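Local atomic coordinates of chloromuconate cycloisomerase (Rhodococcus opacus, PDB entry 4M0X), a protein that belongs to the enolase superfamily, with an enolase-type N-terminal domain and a C-terminal barrel domain that holds a manganese(II) ion. Residues I270-S275 / S279-I284; I309-Y314 / C324-P329. All coordinates share one frame; numbering follows the deposited sequence.

Contacts 1 and 2 belong to consecutive strand-helix units of the C-terminal barrel, their centres about 12 Å apart. In contact 1 the end of strand 267-270 meets the helix that follows it; in contact 2 helix 304-316 meets the end of the next strand, 323-324. The two join at Tyr314, whose OH lies between two carbonyl oxygens, Ala298 O and, at 3.0 Å, Ile270 O (a probable hydrogen bond); its single proton can be given fully to only one of them, or shared. Leu313 CD2 packs 3.7 Å from Ile272 CG1. The bound manganese lies nearer contact 1: it is about 4 Å from the side chain of Lys271 and about 11 Å from that of Tyr314.

Contact 1: residues I270-S275 / S279-I284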
loop_
_atom_site.group_PDB
_atom_site.type_symbol
_atom_site.label_atom_id
_atom_site.label_comp_id
_atom_site.label_asym_id
_atom_site.label_seq_id
_atom_site.Cartn_x
_atom_site.Cartn_y
_atom_site.Cartn_z
ATOM N N ILE A 270 17.935 22.552 -6.906
ATOM C CA ILE A 270 18.654 22.197 -8.118
ATOM C C ILE A 270 20.053 22.830 -8.130
ATOM O O ILE A 270 20.208 24.006 -7.787
ATOM C CB ILE A 270 17.852 22.612 -9.359
ATOM C CG1 ILE A 270 16.426 22.048 -9.286
ATOM C CG2 ILE A 270 18.583 22.197 -10.634
ATOM C CD1 ILE A 270 16.312 20.550 -9.487
ATOM N N LYS A 271 21.068 22.047 -8.510
ATOM C CA LYS A 271 22.477 22.467 -8.439
ATOM C C LYS A 271 23.227 21.606 -9.408
ATOM O O LYS A 271 23.035 20.404 -9.379
ATOM C CB LYS A 271 23.082 22.168 -7.073
ATOM C CG LYS A 271 22.708 23.059 -5.912
ATOM C CD LYS A 271 23.746 22.907 -4.798
ATOM C CE LYS A 271 23.320 21.928 -3.715
ATOM N NZ LYS A 271 22.923 22.626 -2.460
ATOM N N ILE A 272 24.099 22.199 -10.226
ATOM C CA ILE A 272 24.840 21.443 -11.225
ATOM C C ILE A 272 25.881 20.440 -10.676
ATOM O O ILE A 272 25.785 19.248 -10.974
ATOM C CB ILE A 272 25.432 22.350 -12.317
ATOM C CG1 ILE A 272 24.306 22.930 -13.150
ATOM C CG2 ILE A 272 26.346 21.562 -13.250
ATOM C CD1 ILE A 272 24.776 23.809 -14.279
ATOM N N PRO A 273 26.855 20.903 -9.862
ATOM C CA PRO A 273 27.939 20.025 -9.392
ATOM C C PRO A 273 27.429 18.695 -8.839
ATOM O O PRO A 273 27.859 17.624 -9.241
ATOM C CB PRO A 273 28.565 20.832 -8.249
ATOM C CG PRO A 273 28.218 22.237 -8.535
ATOM C CD PRO A 273 26.838 22.167 -9.105
ATOM N N LYS A 274 26.493 18.788 -7.919
ATOM C CA LYS A 274 25.956 17.641 -7.230
ATOM C C LYS A 274 25.212 16.619 -8.134
ATOM O O LYS A 274 25.060 15.457 -7.745
ATOM C CB LYS A 274 25.147 18.156 -6.033
ATOM C CG LYS A 274 23.768 17.608 -5.813
ATOM C CD LYS A 274 22.707 18.688 -5.913
ATOM C CE LYS A 274 21.575 18.313 -4.966
ATOM N NZ LYS A 274 20.302 19.054 -5.129
ATOM N N SER A 275 24.794 17.046 -9.331
ATOM C CA SER A 275 24.049 16.196 -10.283
ATOM C C SER A 275 24.967 15.692 -11.346
ATOM O O SER A 275 24.528 14.969 -12.246
ATOM C CB SER A 275 22.966 16.967 -11.035
ATOM O OG SER A 275 22.261 17.843 -10.191
ATOM N N SER A 279 23.113 18.734 -18.090
ATOM C CA SER A 279 21.994 17.969 -18.631
ATOM C C SER A 279 21.212 17.331 -17.494
ATOM O O SER A 279 20.006 17.548 -17.391
ATOM C CB SER A 279 22.462 16.941 -19.664
ATOM O OG SER A 279 22.937 17.618 -20.810
ATOM N N ARG A 280 21.919 16.587 -16.631
ATOM C CA ARG A 280 21.313 15.875 -15.493
ATOM C C ARG A 280 20.545 16.814 -14.580
ATOM O O ARG A 280 19.392 16.543 -14.254
ATOM C CB ARG A 280 22.352 15.096 -14.689
ATOM C CG ARG A 280 23.025 13.984 -15.463
ATOM C CD ARG A 280 21.992 12.958 -15.888
ATOM N NE ARG A 280 22.615 11.718 -16.333
ATOM C CZ ARG A 280 21.987 10.747 -17.004
ATOM N NH1 ARG A 280 20.689 10.852 -17.312
ATOM N NH2 ARG A 280 22.666 9.665 -17.377
ATOM N N ALA A 281 21.162 17.944 -14.212
ATOM C CA ALA A 281 20.439 18.981 -13.458
ATOM C C ALA A 281 19.099 19.353 -14.111
ATOM O O ALA A 281 18.095 19.361 -13.399
ATOM C CB ALA A 281 21.298 20.208 -13.200
ATOM N N ARG A 282 19.045 19.638 -15.424
ATOM C CA ARG A 282 17.740 19.904 -16.039
ATOM C C ARG A 282 16.801 18.719 -15.924
ATOM O O ARG A 282 15.602 18.908 -15.696
ATOM C CB ARG A 282 17.793 20.369 -17.504
ATOM C CG ARG A 282 17.303 21.795 -17.715
ATOM C CD ARG A 282 15.948 22.010 -18.387
ATOM N NE ARG A 282 14.765 21.661 -17.589
ATOM C CZ ARG A 282 13.520 21.977 -17.970
ATOM N NH1 ARG A 282 13.323 22.651 -19.097
ATOM N NH2 ARG A 282 12.466 21.647 -17.233
ATOM N N GLU A 283 17.333 17.510 -16.077
ATOM C CA GLU A 283 16.482 16.341 -16.060
ATOM C C GLU A 283 15.804 16.252 -14.703
ATOM O O GLU A 283 14.605 16.035 -14.639
ATOM C CB GLU A 283 17.245 15.056 -16.428
ATOM C CG GLU A 283 17.513 14.912 -17.933
ATOM C CD GLU A 283 18.374 13.685 -18.305
ATOM O OE1 GLU A 283 18.498 13.340 -19.528
ATOM O OE2 GLU A 283 18.921 13.049 -17.361
ATOM N N ILE A 284 16.558 16.457 -13.624
ATOM C CA ILE A 284 15.989 16.500 -12.266
ATOM C C ILE A 284 14.883 17.548 -12.160
ATOM O O ILE A 284 13.831 17.311 -11.564
ATOM C CB ILE A 284 17.063 16.707 -11.176
ATOM C CG1 ILE A 284 18.013 15.512 -11.133
ATOM C CG2 ILE A 284 16.458 16.893 -9.797
ATOM C CD1 ILE A 284 19.273 15.780 -10.337
#
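Ser275 OG donates a 2.8 Å hydrogen bond to Lys271 O, four residues earlier, and on the facing helix it meets only carbon, with Ile284 CD1 at 3.6 Å and Ala281 CB a little farther. Chi1 of -42° sets this hydroxyl beside its own backbone N, turned back over the short helical turn 272-275. The bond runs almost straight on from the carbonyl, with a C=O...OG angle of 160°. Ala281 is the small residue on which 270-275 settles: its CB faces Ser275 OG, Ile272 CG1 (4.1 Å) and Ile270 CG2 (4.2 Å). Beyond it the two isoleucines slide past each other in opposite senses, Ile270 CD1 reaching Ile284 CG2 at 3.7 Å. At the more open end, CB of Arg280 rests against Ser275 O, but the chain bends at chi2 (-62°) and carries the guanidinium away. There Arg280 NH1 makes a salt bridge to Glu283 OE2 at 2.8 Å, in the guanidinium plane and on the syn lone pair, while NH2 forms a salt bridge with Glu289 of the second subunit. Lys271 points the other way, and its NZ meets Ala299 O and the manganese ligand Asp247. The contact therefore joins the end of a barrel strand to the following helix in a beta-alpha unit. No hydrogen bond crosses between the segments: beyond the three-residue link, they meet mainly by apolar packing, the buried serine hydroxyl is satisfied by its own turn, and the charged groups are divided between the metal site and the subunit interface.

Contact 2: residues I309-Y314 / C324-P329; sequences ISAQLY and CELFGP
The Tyr314 ring has its edge against Cys324 SG and one face under the carbonyl oxygen of Ser310, with Leu326 approaching it obliquely. Cys324 SG stands near the ring plane, 3.8 Å from Tyr314 CD2 and 75° off the ring normal, a cysteine sulfur-aromatic contact made at the edge. Ser310 O, one helical turn back, lies 3.1 Å above the plane and offset toward the rim; it also accepts the backbone N-H of Tyr314. Leu326 brings its CD1 3.5 Å from Tyr314 CE2, with its CG close behind. Leu326 CD1 also touches the helix itself, 4.0 Å from both Ala311 CB and Ser310 CB, so a single branch of the leucine meets three helix residues. With SG anti to the backbone N (chi1 164°), Cys324 presents its sulfur to the tyrosine; Leu326 N also makes a weak 3.5 Å hydrogen bond to Cys324 SG. Leu326 is the centre of an inverse gamma turn, with a weak bond from Phe327 N to Glu325 O, and its side chain projects toward the helix. Glu325 turns aside to Lys165 and to the backbone of Ala299. Backbone bonding of Cys324 with Thr138 links the last parallel strand of the barrel to the first, 134-141, so helix 304-316 packs here where the barrel closes. Across the contact the chemistry is wholly apolar and sulfur-aromatic: shape and dispersion hold the leaving loop to the helix, while the polar bonds stay within each segment or reach residues beyond.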
loop_
_atom_site.group_PDB
_atom_site.type_symbol
_atom_site.label_atom_id
_atom_site.label_comp_id
_atom_site.label_asym_id
_atom_site.label_seq_id
_atom_site.Cartn_x
_atom_site.Cartn_y
_atom_site.Cartn_z
ATOM N N ILE A 309 27.103 29.416 -15.374
ATOM C CA ILE A 309 26.388 28.391 -16.150
ATOM C C ILE A 309 25.100 28.042 -15.411
ATOM O O ILE A 309 24.036 27.980 -16.019
ATOM C CB ILE A 309 27.266 27.156 -16.579
ATOM C CG1 ILE A 309 26.496 26.180 -17.445
ATOM C CG2 ILE A 309 27.812 26.348 -15.402
ATOM C CD1 ILE A 309 25.742 26.821 -18.588
ATOM N N SER A 310 25.197 27.881 -14.095
ATOM C CA SER A 310 24.023 27.743 -13.238
ATOM C C SER A 310 22.981 28.822 -13.459
ATOM O O SER A 310 21.815 28.506 -13.608
ATOM C CB SER A 310 24.414 27.764 -11.768
ATOM O OG SER A 310 25.196 26.634 -11.482
ATOM N N ALA A 311 23.392 30.088 -13.452
ATOM C CA ALA A 311 22.452 31.191 -13.640
ATOM C C ALA A 311 21.674 31.017 -14.947
ATOM O O ALA A 311 20.457 31.241 -15.008
ATOM C CB ALA A 311 23.171 32.534 -13.604
ATOM N N GLN A 312 22.374 30.587 -15.987
ATOM C CA GLN A 312 21.720 30.342 -17.261
ATOM C C GLN A 312 20.727 29.180 -17.144
ATOM O O GLN A 312 19.569 29.309 -17.545
ATOM C CB GLN A 312 22.741 30.130 -18.377
ATOM C CG GLN A 312 23.221 31.435 -18.978
ATOM C CD GLN A 312 24.265 31.249 -20.053
ATOM O OE1 GLN A 312 24.186 30.324 -20.868
ATOM N NE2 GLN A 312 25.254 32.129 -20.066
ATOM N N LEU A 313 21.174 28.062 -16.582
ATOM C CA LEU A 313 20.278 26.940 -16.295
ATOM C C LEU A 313 18.978 27.436 -15.663
ATOM O O LEU A 313 17.877 27.246 -16.216
ATOM C CB LEU A 313 20.956 25.935 -15.362
ATOM C CG LEU A 313 20.052 24.818 -14.844
ATOM C CD1 LEU A 313 19.569 23.946 -15.999
ATOM C CD2 LEU A 313 20.790 23.973 -13.827
ATOM N N TYR A 314 19.128 28.101 -14.510
ATOM C CA TYR A 314 18.004 28.572 -13.710
ATOM C C TYR A 314 17.117 29.509 -14.519
ATOM O O TYR A 314 15.907 29.486 -14.376
ATOM C CB TYR A 314 18.488 29.236 -12.427
ATOM C CG TYR A 314 19.425 28.404 -11.553
ATOM C CD1 TYR A 314 19.633 27.048 -11.803
ATOM C CD2 TYR A 314 20.068 28.970 -10.434
ATOM C CE1 TYR A 314 20.472 26.287 -11.003
ATOM C CE2 TYR A 314 20.914 28.201 -9.625
ATOM C CZ TYR A 314 21.113 26.860 -9.923
ATOM O OH TYR A 314 21.938 26.053 -9.155
ATOM N N CYS A 324 16.040 31.450 -5.683
ATOM C CA CYS A 324 17.408 31.168 -6.093
ATOM C C CYS A 324 18.470 31.735 -5.086
ATOM O O CYS A 324 18.391 32.888 -4.627
ATOM C CB CYS A 324 17.614 31.688 -7.498
ATOM S SG CYS A 324 19.335 31.823 -7.986
ATOM N N GLU A 325 19.447 30.915 -4.737
ATOM C CA GLU A 325 20.447 31.322 -3.762
ATOM C C GLU A 325 21.828 31.545 -4.404
ATOM O O GLU A 325 22.844 31.187 -3.813
ATOM C CB GLU A 325 20.542 30.298 -2.604
ATOM C CG GLU A 325 20.802 28.855 -3.058
ATOM C CD GLU A 325 21.162 27.888 -1.922
ATOM O OE1 GLU A 325 21.152 28.270 -0.722
ATOM O OE2 GLU A 325 21.482 26.718 -2.228
ATOM N N LEU A 326 21.888 32.134 -5.598
ATOM C CA LEU A 326 23.193 32.280 -6.225
ATOM C C LEU A 326 23.925 33.528 -5.787
ATOM O O LEU A 326 24.330 34.313 -6.631
ATOM C CB LEU A 326 23.108 32.249 -7.732
ATOM C CG LEU A 326 23.169 30.880 -8.369
ATOM C CD1 LEU A 326 22.962 31.005 -9.870
ATOM C CD2 LEU A 326 24.506 30.226 -8.080
ATOM N N PHE A 327 24.120 33.685 -4.473
ATOM C CA PHE A 327 24.745 34.868 -3.864
ATOM C C PHE A 327 26.247 34.624 -3.720
ATOM O O PHE A 327 27.019 35.550 -3.511
ATOM C CB PHE A 327 24.178 35.080 -2.462
ATOM C CG PHE A 327 24.502 33.944 -1.539
ATOM C CD1 PHE A 327 25.719 33.894 -0.875
ATOM C CD2 PHE A 327 23.630 32.888 -1.391
ATOM C CE1 PHE A 327 26.057 32.821 -0.061
ATOM C CE2 PHE A 327 23.950 31.814 -0.580
ATOM C CZ PHE A 327 25.169 31.776 0.083
ATOM N N GLY A 328 26.653 33.365 -3.799
ATOM C CA GLY A 328 28.040 32.970 -3.534
ATOM C C GLY A 328 29.103 33.873 -4.117
ATOM O O GLY A 328 29.861 34.496 -3.367
ATOM N N PRO A 329 29.187 33.945 -5.462
ATOM C CA PRO A 329 30.102 34.900 -6.102
ATOM C C PRO A 329 30.116 36.325 -5.477
ATOM O O PRO A 329 31.172 36.846 -5.217
ATOM C CB PRO A 329 29.600 34.928 -7.543
ATOM C CG PRO A 329 29.100 33.550 -7.751
ATOM C CD PRO A 329 28.413 33.189 -6.467
#